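Local coordinates for uncharacterized protein YjgB (Bacillus subtilis, PDB 4YGT) that is of unknown function but is a putative secreted lipoprotein and the first structural representative of the DUF4309 family, which belongs to the PepSY clan, at residues A[130-135]-A[141-146]; A[15-20]-A[113-118]; A[30-35]-A[89-94]. All blocks are in the same frame, centred on the assembly; numbering follows the deposited sequence.

Contact 1. Residues A[130-135]-A[141-146]; sequences EIDYVY and ELHFVI
The His143 imidazole has Val134 CG1 over one face, 4.1 Å from the ring centroid and almost over its centre, a CH-pi contact, while its edge meets the carboxylate of Asp132; at the edge of the Phe144 ring, in its plane, lies Tyr133 O. These pairs belong to an antiparallel beta hairpin, strands 131-137 and 140-146, in the single antiparallel sheet of the chain. His143 ND1 donates to Asp132 OD2 over 2.7 Å, nearly straight at 170°, on the syn lone pair and in the ring plane; the carboxylate itself is turned 38° from that plane. With CG of Asp132 anti to the backbone N (chi1 177°), the acid leans across to the ring. A weak bond from His143 NE2 to Glu141 OE2 on the far edge helps fix the ring rotation. On the other face of the sheet, the planes of the Tyr135 and Phe144 rings are nearly perpendicular but their approach is oblique, Tyr135 CD2 reaching Phe144 CE1 at 3.7 Å; Leu112 of helix 109-116 packs on both. Tyr133 CD1 rests on Ile146 CG1 at 3.5 Å. Six backbone hydrogen bonds tie the hydrogen-bonded pairs Ile131-Ile146, Tyr133-Phe144 and Tyr135-Leu142. At the open end of the hairpin, the Glu130 side chain crosses Val145 at about a right angle, its CD 3.4 Å from Val145 CG1, and Glu130 OE1 bonds to Thr128 OG1.

Contact 2. Residues A[15-20]-A[113-118]; sequences SAAELV and QKQLGP
Val20 CG1 stands anti to the backbone N (chi1 163°), a setting that carries this methyl to the isobutyl group of Leu116. The methyl meets the branch point itself, Val20 CG1 to Leu116 CG being 3.6 Å, and both leucine methyls sit almost as near: CD1 and CD2 of Leu116 are each 3.7 Å from Val20 CG1. The two side chains approach at a slant, and the valine methyl nestles against the fork of the leucine. A bend at chi2 (-55°) swings the Gln115 amide against Ala17 CB, which sits over its face, while the aliphatic root of the glutamine faces Val20. Ala17 CB is 3.7 Å from Gln115 NE2 and equally close to CD, touching the flat amide with a methyl; Gln115 CB lies 4.0 Å from Val20 CG1. This is helix-to-helix packing between the N-terminal half of helix 14-27 and the last turn of helix 109-116, which ends at Leu116; Gly117, with positive phi, is the first residue to leave helical geometry. Lys21 on Gln115 and Tyr24 on Leu116 carry the packing further along helix 14-27, and Val107 of a loop also touches Val20. Across the two segments the backbones stay apart, the nearest CA atoms, those of Ala17 and Gln115, being 6.6 Å from each other. No hydrogen bond or salt bridge joins the segments, which implies that the helices meet here through van der Waals and hydrophobic contact, with the glutamine contributing its carbon chain and one amide surface.

Contact 3. Residues A[30-35]-A[89-94]; sequences GEMPQQ and SEIRYF. With SO4 (sulfate ion), chain B.
Apolar packing carries the contact: the selenium of Met32, a selenomethionine, lies 3.7 Å from Ile91 CG2 and likewise 3.7 Å from Tyr93 CB. The Met32 and Ile91 side chains run antiparallel past one another, whereas Met32 slants across Tyr93. Ile91 CG2, anti to the backbone N, also meets Met32 CG at 4.0 Å. Tyr93 meets the selenium with its CB rather than with its ring.

Charged groups gather on the other side of the strand. Arg92 NH2 forms a salt bridge with Glu90 OE2 at 3.2 Å, reaching the oxygen from above the carboxylate plane, 48° out of it. The same nitrogen makes a weak, long hydrogen bond of 3.5 Å to sulfate O3, near the guanidinium plane; Arg65 NE also binds this ion, which probably came from the crystallisation liquor.

Before Met32, Gly30 closes helix 14-27 in a Schellman motif. The loop following that helix lays Met32 on the sheet, over strand 88-95 and against Val155 and Leu157 of strand 152-159, while Pro33 packs back on the helix and Leu19 of the helix covers Tyr93.

How the contacts relate
All three contacts adjoin one another around a single antiparallel sheet. Contacts 1 and 2 have centres about 13 Å apart and meet where Tyr135 OH makes a probable hydrogen bond to Gly117 O at 3.0 Å, just beyond helix 109-116. Contact 3, about 14 Å from contact 1 between centres, reaches it through Met32 CE on Leu142 CD2 at 3.8 Å. Contacts 2 and 3, with centres about 17 Å apart, are joined by helix 14-27, whose Leu19 CD1 lies 3.6 Å from Tyr93 OH. The sulfate touches contact 3 through Arg92, on the far side of strand 88-95 from Met32; no active site is known. Contact 3 nests within the loop closed by contact 2; contact 1 follows both.

Contact 1. Residues A[130-135]-A[141-146]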
loop_
_atom_site.group_PDB
_atom_site.type_symbol
_atom_site.label_atom_id
_atom_site.label_comp_id
_atom_site.label_asym_id
_atom_site.label_seq_id
_atom_site.Cartn_x
_atom_site.Cartn_y
_atom_site.Cartn_z
ATOM N N GLU A 130 -7.159 -13.346 -4.053
ATOM C CA GLU A 130 -7.106 -11.946 -4.504
ATOM C C GLU A 130 -6.495 -11.772 -5.909
ATOM O O GLU A 130 -5.716 -12.618 -6.381
ATOM C CB GLU A 130 -6.306 -11.101 -3.525
ATOM C CG GLU A 130 -6.987 -10.814 -2.194
ATOM C CD GLU A 130 -5.989 -10.493 -1.099
ATOM O OE1 GLU A 130 -4.958 -11.198 -1.022
ATOM O OE2 GLU A 130 -6.201 -9.517 -0.347
ATOM N N ILE A 131 -6.842 -10.648 -6.566
ATOM C CA ILE A 131 -6.261 -10.329 -7.857
ATOM C C ILE A 131 -5.570 -8.953 -7.742
ATOM O O ILE A 131 -6.079 -8.000 -7.146
ATOM C CB ILE A 131 -7.216 -10.488 -9.072
ATOM C CG1 ILE A 131 -6.419 -10.838 -10.345
ATOM C CG2 ILE A 131 -8.177 -9.311 -9.281
ATOM C CD1 ILE A 131 -5.975 -12.373 -10.438
ATOM N N ASP A 132 -4.360 -8.914 -8.231
ATOM C CA ASP A 132 -3.481 -7.762 -8.150
ATOM C C ASP A 132 -3.412 -7.000 -9.484
ATOM O O ASP A 132 -2.879 -7.518 -10.468
ATOM C CB ASP A 132 -2.105 -8.303 -7.734
ATOM C CG ASP A 132 -0.949 -7.349 -7.621
ATOM O OD1 ASP A 132 -1.182 -6.122 -7.665
ATOM O OD2 ASP A 132 0.192 -7.830 -7.491
ATOM N N TYR A 133 -3.930 -5.755 -9.497
ATOM C CA TYR A 133 -3.845 -4.829 -10.630
ATOM C C TYR A 133 -2.550 -4.000 -10.481
ATOM O O TYR A 133 -2.451 -3.186 -9.560
ATOM C CB TYR A 133 -5.079 -3.921 -10.664
ATOM C CG TYR A 133 -6.355 -4.642 -11.030
ATOM C CD1 TYR A 133 -7.108 -5.299 -10.063
ATOM C CD2 TYR A 133 -6.825 -4.650 -12.341
ATOM C CE1 TYR A 133 -8.302 -5.939 -10.386
ATOM C CE2 TYR A 133 -8.009 -5.305 -12.682
ATOM C CZ TYR A 133 -8.741 -5.955 -11.700
ATOM O OH TYR A 133 -9.921 -6.586 -11.998
ATOM N N VAL A 134 -1.532 -4.257 -11.326
ATOM C CA VAL A 134 -0.232 -3.592 -11.202
ATOM C C VAL A 134 -0.104 -2.407 -12.157
ATOM O O VAL A 134 -0.319 -2.549 -13.360
ATOM C CB VAL A 134 0.954 -4.573 -11.400
ATOM C CG1 VAL A 134 2.287 -3.911 -11.079
ATOM C CG2 VAL A 134 0.777 -5.836 -10.580
ATOM N N TYR A 135 0.302 -1.248 -11.606
ATOM C CA TYR A 135 0.593 -0.003 -12.326
ATOM C C TYR A 135 2.080 0.328 -12.183
ATOM O O TYR A 135 2.554 0.444 -11.066
ATOM C CB TYR A 135 -0.280 1.158 -11.797
ATOM C CG TYR A 135 -1.697 1.105 -12.325
ATOM C CD1 TYR A 135 -2.033 1.709 -13.531
ATOM C CD2 TYR A 135 -2.696 0.423 -11.635
ATOM C CE1 TYR A 135 -3.331 1.640 -14.038
ATOM C CE2 TYR A 135 -4.001 0.363 -12.122
ATOM C CZ TYR A 135 -4.315 0.974 -13.325
ATOM O OH TYR A 135 -5.602 0.911 -13.816
ATOM N N GLU A 141 6.535 0.012 -8.502
ATOM C CA GLU A 141 5.257 -0.497 -8.986
ATOM C C GLU A 141 4.246 -0.529 -7.855
ATOM O O GLU A 141 4.594 -0.808 -6.702
ATOM C CB GLU A 141 5.389 -1.865 -9.663
ATOM C CG GLU A 141 6.430 -2.775 -9.041
ATOM C CD GLU A 141 6.557 -4.136 -9.683
ATOM O OE1 GLU A 141 6.563 -4.217 -10.934
ATOM O OE2 GLU A 141 6.675 -5.124 -8.925
ATOM N N LEU A 142 3.007 -0.147 -8.189
ATOM C CA LEU A 142 1.872 -0.106 -7.265
ATOM C C LEU A 142 1.006 -1.288 -7.533
ATOM O O LEU A 142 0.500 -1.431 -8.653
ATOM C CB LEU A 142 1.046 1.147 -7.476
ATOM C CG LEU A 142 1.278 2.345 -6.662
ATOM C CD1 LEU A 142 0.213 3.343 -6.981
ATOM C CD2 LEU A 142 1.245 2.033 -5.173
ATOM N N HIS A 143 0.851 -2.139 -6.533
ATOM C CA HIS A 143 0.075 -3.358 -6.623
ATOM C C HIS A 143 -1.248 -3.165 -5.903
ATOM O O HIS A 143 -1.270 -3.175 -4.669
ATOM C CB HIS A 143 0.866 -4.509 -5.990
ATOM C CG HIS A 143 2.124 -4.872 -6.713
ATOM N ND1 HIS A 143 2.233 -6.059 -7.417
ATOM C CD2 HIS A 143 3.307 -4.219 -6.777
ATOM C CE1 HIS A 143 3.464 -6.084 -7.892
ATOM N NE2 HIS A 143 4.148 -4.999 -7.536
ATOM N N PHE A 144 -2.340 -2.918 -6.656
ATOM C CA PHE A 144 -3.666 -2.786 -6.046
ATOM C C PHE A 144 -4.257 -4.187 -5.906
ATOM O O PHE A 144 -4.650 -4.787 -6.913
ATOM C CB PHE A 144 -4.586 -1.873 -6.854
ATOM C CG PHE A 144 -4.146 -0.441 -6.927
ATOM C CD1 PHE A 144 -3.313 -0.004 -7.951
ATOM C CD2 PHE A 144 -4.591 0.490 -5.990
ATOM C CE1 PHE A 144 -2.942 1.340 -8.045
ATOM C CE2 PHE A 144 -4.199 1.828 -6.072
ATOM C CZ PHE A 144 -3.390 2.247 -7.110
ATOM N N VAL A 145 -4.282 -4.730 -4.673
ATOM C CA VAL A 145 -4.770 -6.095 -4.432
ATOM C C VAL A 145 -6.280 -6.060 -4.104
ATOM O O VAL A 145 -6.676 -5.705 -2.997
ATOM C CB VAL A 145 -3.916 -6.811 -3.350
ATOM C CG1 VAL A 145 -4.395 -8.228 -3.111
ATOM C CG2 VAL A 145 -2.436 -6.809 -3.726
ATOM N N ILE A 146 -7.108 -6.452 -5.087
ATOM C CA ILE A 146 -8.575 -6.464 -5.022
ATOM C C ILE A 146 -9.071 -7.850 -4.571
ATOM O O ILE A 146 -8.604 -8.886 -5.058
ATOM C CB ILE A 146 -9.163 -6.033 -6.406
ATOM C CG1 ILE A 146 -8.493 -4.719 -6.932
ATOM C CG2 ILE A 146 -10.702 -5.948 -6.413
ATOM C CD1 ILE A 146 -9.042 -3.355 -6.420
#

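Contact 2. Residues A[15-20]-A[113-118]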
loop_
_atom_site.group_PDB
_atom_site.type_symbol
_atom_site.label_atom_id
_atom_site.label_comp_id
_atom_site.label_asym_id
_atom_site.label_seq_id
_atom_site.Cartn_x
_atom_site.Cartn_y
_atom_site.Cartn_z
ATOM N N SER A 15 -13.213 10.937 -3.019
ATOM C CA SER A 15 -12.243 10.717 -1.952
ATOM C C SER A 15 -11.354 9.523 -2.323
ATOM O O SER A 15 -10.129 9.609 -2.207
ATOM C CB SER A 15 -12.969 10.472 -0.632
ATOM O OG SER A 15 -12.115 10.661 0.484
ATOM N N ALA A 16 -11.981 8.434 -2.830
ATOM C CA ALA A 16 -11.295 7.214 -3.266
ATOM C C ALA A 16 -10.530 7.451 -4.566
ATOM O O ALA A 16 -9.482 6.833 -4.774
ATOM C CB ALA A 16 -12.296 6.087 -3.446
ATOM N N ALA A 17 -11.047 8.352 -5.432
ATOM C CA ALA A 17 -10.425 8.715 -6.703
ATOM C C ALA A 17 -9.148 9.512 -6.457
ATOM O O ALA A 17 -8.092 9.161 -7.004
ATOM C CB ALA A 17 -11.397 9.517 -7.557
ATOM N N GLU A 18 -9.241 10.563 -5.599
ATOM C CA GLU A 18 -8.116 11.424 -5.222
ATOM C C GLU A 18 -7.044 10.600 -4.520
ATOM O O GLU A 18 -5.859 10.882 -4.697
ATOM C CB GLU A 18 -8.571 12.600 -4.347
ATOM C CG GLU A 18 -8.899 13.844 -5.158
ATOM C CD GLU A 18 -10.178 14.579 -4.790
ATOM O OE1 GLU A 18 -10.503 14.656 -3.582
ATOM O OE2 GLU A 18 -10.835 15.110 -5.715
ATOM N N LEU A 19 -7.465 9.553 -3.776
ATOM C CA LEU A 19 -6.570 8.626 -3.091
ATOM C C LEU A 19 -5.729 7.840 -4.111
ATOM O O LEU A 19 -4.507 7.817 -4.009
ATOM C CB LEU A 19 -7.365 7.668 -2.182
ATOM C CG LEU A 19 -6.578 6.495 -1.606
ATOM C CD1 LEU A 19 -5.488 6.957 -0.648
ATOM C CD2 LEU A 19 -7.489 5.493 -0.986
ATOM N N VAL A 20 -6.388 7.214 -5.088
ATOM C CA VAL A 20 -5.759 6.441 -6.165
ATOM C C VAL A 20 -4.773 7.349 -6.920
ATOM O O VAL A 20 -3.632 6.937 -7.167
ATOM C CB VAL A 20 -6.859 5.838 -7.083
ATOM C CG1 VAL A 20 -6.303 5.379 -8.421
ATOM C CG2 VAL A 20 -7.567 4.690 -6.383
ATOM N N GLN A 113 -9.338 2.331 -13.664
ATOM C CA GLN A 113 -9.405 2.592 -15.096
ATOM C C GLN A 113 -9.721 4.091 -15.317
ATOM O O GLN A 113 -8.970 4.756 -16.029
ATOM C CB GLN A 113 -10.441 1.659 -15.761
ATOM C CG GLN A 113 -10.624 1.825 -17.281
ATOM C CD GLN A 113 -9.476 1.301 -18.115
ATOM O OE1 GLN A 113 -8.958 0.196 -17.902
ATOM N NE2 GLN A 113 -9.093 2.070 -19.123
ATOM N N LYS A 114 -10.780 4.633 -14.657
ATOM C CA LYS A 114 -11.199 6.050 -14.768
ATOM C C LYS A 114 -10.113 7.028 -14.281
ATOM O O LYS A 114 -10.076 8.180 -14.731
ATOM C CB LYS A 114 -12.501 6.310 -13.974
ATOM C CG LYS A 114 -13.281 7.562 -14.419
ATOM C CD LYS A 114 -14.559 7.790 -13.604
ATOM C CE LYS A 114 -15.354 8.993 -14.066
ATOM N NZ LYS A 114 -16.104 8.728 -15.326
ATOM N N GLN A 115 -9.239 6.582 -13.375
ATOM C CA GLN A 115 -8.233 7.482 -12.848
ATOM C C GLN A 115 -6.848 7.253 -13.458
ATOM O O GLN A 115 -6.207 8.233 -13.837
ATOM C CB GLN A 115 -8.168 7.398 -11.311
ATOM C CG GLN A 115 -9.471 7.795 -10.594
ATOM C CD GLN A 115 -10.008 9.163 -10.957
ATOM O OE1 GLN A 115 -9.290 10.174 -10.966
ATOM N NE2 GLN A 115 -11.300 9.224 -11.229
ATOM N N LEU A 116 -6.390 5.989 -13.569
ATOM C CA LEU A 116 -5.031 5.721 -14.037
ATOM C C LEU A 116 -4.956 5.125 -15.446
ATOM O O LEU A 116 -3.867 4.788 -15.923
ATOM C CB LEU A 116 -4.297 4.794 -13.041
ATOM C CG LEU A 116 -4.478 5.043 -11.546
ATOM C CD1 LEU A 116 -3.669 4.044 -10.727
ATOM C CD2 LEU A 116 -4.095 6.492 -11.153
ATOM N N GLY A 117 -6.093 5.045 -16.122
ATOM C CA GLY A 117 -6.148 4.459 -17.447
ATOM C C GLY A 117 -5.968 2.955 -17.373
ATOM O O GLY A 117 -6.262 2.352 -16.332
ATOM N N PRO A 118 -5.452 2.311 -18.447
ATOM C CA PRO A 118 -5.296 0.850 -18.409
ATOM C C PRO A 118 -4.206 0.389 -17.446
ATOM O O PRO A 118 -3.270 1.121 -17.126
ATOM C CB PRO A 118 -4.984 0.475 -19.866
ATOM C CG PRO A 118 -4.421 1.703 -20.462
ATOM C CD PRO A 118 -5.078 2.861 -19.767
#

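Contact 3. Residues A[30-35]-A[89-94]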
loop_
_atom_site.group_PDB
_atom_site.type_symbol
_atom_site.label_atom_id
_atom_site.label_comp_id
_atom_site.label_asym_id
_atom_site.label_seq_id
_atom_site.Cartn_x
_atom_site.Cartn_y
_atom_site.Cartn_z
ATOM N N GLY A 30 8.935 6.294 -4.690
ATOM C CA GLY A 30 9.150 5.091 -3.876
ATOM C C GLY A 30 8.676 5.288 -2.442
ATOM O O GLY A 30 9.273 4.785 -1.485
ATOM N N GLU A 31 7.604 6.061 -2.304
ATOM C CA GLU A 31 6.966 6.417 -1.046
ATOM C C GLU A 31 5.473 6.319 -1.159
ATOM O O GLU A 31 4.926 6.387 -2.255
ATOM C CB GLU A 31 7.291 7.873 -0.682
ATOM C CG GLU A 31 8.712 8.146 -0.261
ATOM C CD GLU A 31 9.012 9.618 -0.075
ATOM O OE1 GLU A 31 8.083 10.408 0.228
ATOM O OE2 GLU A 31 10.197 9.978 -0.235
HETATM N N MSE A 32 4.811 6.288 -0.029
HETATM C CA MSE A 32 3.366 6.361 0.030
HETATM C C MSE A 32 2.999 7.693 0.705
HETATM O O MSE A 32 3.882 8.337 1.291
HETATM C CB MSE A 32 2.792 5.138 0.699
HETATM C CG MSE A 32 3.000 3.936 -0.166
HETATM SE SE MSE A 32 1.677 2.662 0.250
HETATM C CE MSE A 32 1.366 1.944 -1.426
ATOM N N PRO A 33 1.775 8.228 0.498
ATOM C CA PRO A 33 1.483 9.565 1.036
ATOM C C PRO A 33 1.058 9.577 2.503
ATOM O O PRO A 33 1.069 8.545 3.201
ATOM C CB PRO A 33 0.352 10.074 0.132
ATOM C CG PRO A 33 0.036 8.945 -0.828
ATOM C CD PRO A 33 0.631 7.711 -0.278
ATOM N N GLN A 34 0.713 10.805 2.970
ATOM C CA GLN A 34 0.182 11.120 4.297
ATOM C C GLN A 34 1.155 10.731 5.430
ATOM O O GLN A 34 2.238 11.304 5.517
ATOM C CB GLN A 34 -1.207 10.448 4.500
ATOM C CG GLN A 34 -2.286 10.804 3.457
ATOM C CD GLN A 34 -2.658 12.265 3.457
ATOM O OE1 GLN A 34 -2.127 13.061 2.671
ATOM N NE2 GLN A 34 -3.562 12.649 4.355
ATOM N N GLN A 35 0.760 9.785 6.300
ATOM C CA GLN A 35 1.533 9.372 7.474
ATOM C C GLN A 35 2.862 8.713 7.087
ATOM O O GLN A 35 3.868 8.914 7.783
ATOM C CB GLN A 35 0.709 8.423 8.369
ATOM C CG GLN A 35 -0.569 9.055 8.975
ATOM C CD GLN A 35 -1.740 9.297 8.017
ATOM O OE1 GLN A 35 -1.867 8.663 6.951
ATOM N NE2 GLN A 35 -2.642 10.213 8.396
ATOM N N SER A 89 11.723 -2.784 1.997
ATOM C CA SER A 89 11.601 -3.540 0.747
ATOM C C SER A 89 10.202 -3.386 0.167
ATOM O O SER A 89 10.067 -3.416 -1.049
ATOM C CB SER A 89 11.958 -5.012 0.924
ATOM O OG SER A 89 11.311 -5.610 2.030
ATOM N N GLU A 90 9.161 -3.174 1.019
ATOM C CA GLU A 90 7.782 -3.031 0.546
ATOM C C GLU A 90 6.935 -2.264 1.526
ATOM O O GLU A 90 7.113 -2.394 2.746
ATOM C CB GLU A 90 7.173 -4.426 0.293
ATOM C CG GLU A 90 5.777 -4.453 -0.316
ATOM C CD GLU A 90 5.249 -5.825 -0.685
ATOM O OE1 GLU A 90 6.061 -6.756 -0.891
ATOM O OE2 GLU A 90 4.011 -5.956 -0.802
ATOM N N ILE A 91 6.011 -1.447 0.993
ATOM C CA ILE A 91 5.054 -0.707 1.835
ATOM C C ILE A 91 3.677 -1.233 1.458
ATOM O O ILE A 91 3.392 -1.408 0.279
ATOM C CB ILE A 91 5.158 0.860 1.747
ATOM C CG1 ILE A 91 6.612 1.341 1.975
ATOM C CG2 ILE A 91 4.192 1.537 2.744
ATOM C CD1 ILE A 91 6.913 2.825 1.670
ATOM N N ARG A 92 2.867 -1.554 2.464
ATOM C CA ARG A 92 1.522 -2.053 2.308
ATOM C C ARG A 92 0.554 -1.080 2.996
ATOM O O ARG A 92 0.696 -0.806 4.187
ATOM C CB ARG A 92 1.464 -3.459 2.900
ATOM C CG ARG A 92 0.318 -4.303 2.417
ATOM C CD ARG A 92 0.577 -5.757 2.729
ATOM N NE ARG A 92 1.441 -6.416 1.747
ATOM C CZ ARG A 92 1.844 -7.679 1.852
ATOM N NH1 ARG A 92 1.509 -8.401 2.912
ATOM N NH2 ARG A 92 2.624 -8.212 0.925
ATOM N N TYR A 93 -0.390 -0.517 2.219
ATOM C CA TYR A 93 -1.436 0.419 2.627
ATOM C C TYR A 93 -2.744 -0.373 2.793
ATOM O O TYR A 93 -3.212 -0.972 1.833
ATOM C CB TYR A 93 -1.548 1.540 1.574
ATOM C CG TYR A 93 -2.645 2.546 1.820
ATOM C CD1 TYR A 93 -2.431 3.655 2.631
ATOM C CD2 TYR A 93 -3.893 2.406 1.222
ATOM C CE1 TYR A 93 -3.455 4.567 2.893
ATOM C CE2 TYR A 93 -4.918 3.321 1.461
ATOM C CZ TYR A 93 -4.694 4.403 2.296
ATOM O OH TYR A 93 -5.708 5.304 2.548
ATOM N N PHE A 94 -3.336 -0.374 4.012
ATOM C CA PHE A 94 -4.516 -1.188 4.293
ATOM C C PHE A 94 -5.843 -0.420 4.322
ATOM O O PHE A 94 -6.908 -1.037 4.481
ATOM C CB PHE A 94 -4.317 -1.878 5.632
ATOM C CG PHE A 94 -3.293 -2.985 5.556
ATOM C CD1 PHE A 94 -3.654 -4.264 5.132
ATOM C CD2 PHE A 94 -1.986 -2.775 5.984
ATOM C CE1 PHE A 94 -2.708 -5.290 5.086
ATOM C CE2 PHE A 94 -1.048 -3.800 5.945
ATOM C CZ PHE A 94 -1.411 -5.051 5.508
HETATM S S SO4 B . 3.649 -12.385 2.573
HETATM O O1 SO4 B . 4.892 -12.819 3.222
HETATM O O2 SO4 B . 2.684 -11.861 3.533
HETATM O O3 SO4 B . 3.989 -11.352 1.587
HETATM O O4 SO4 B . 3.001 -13.493 1.896
#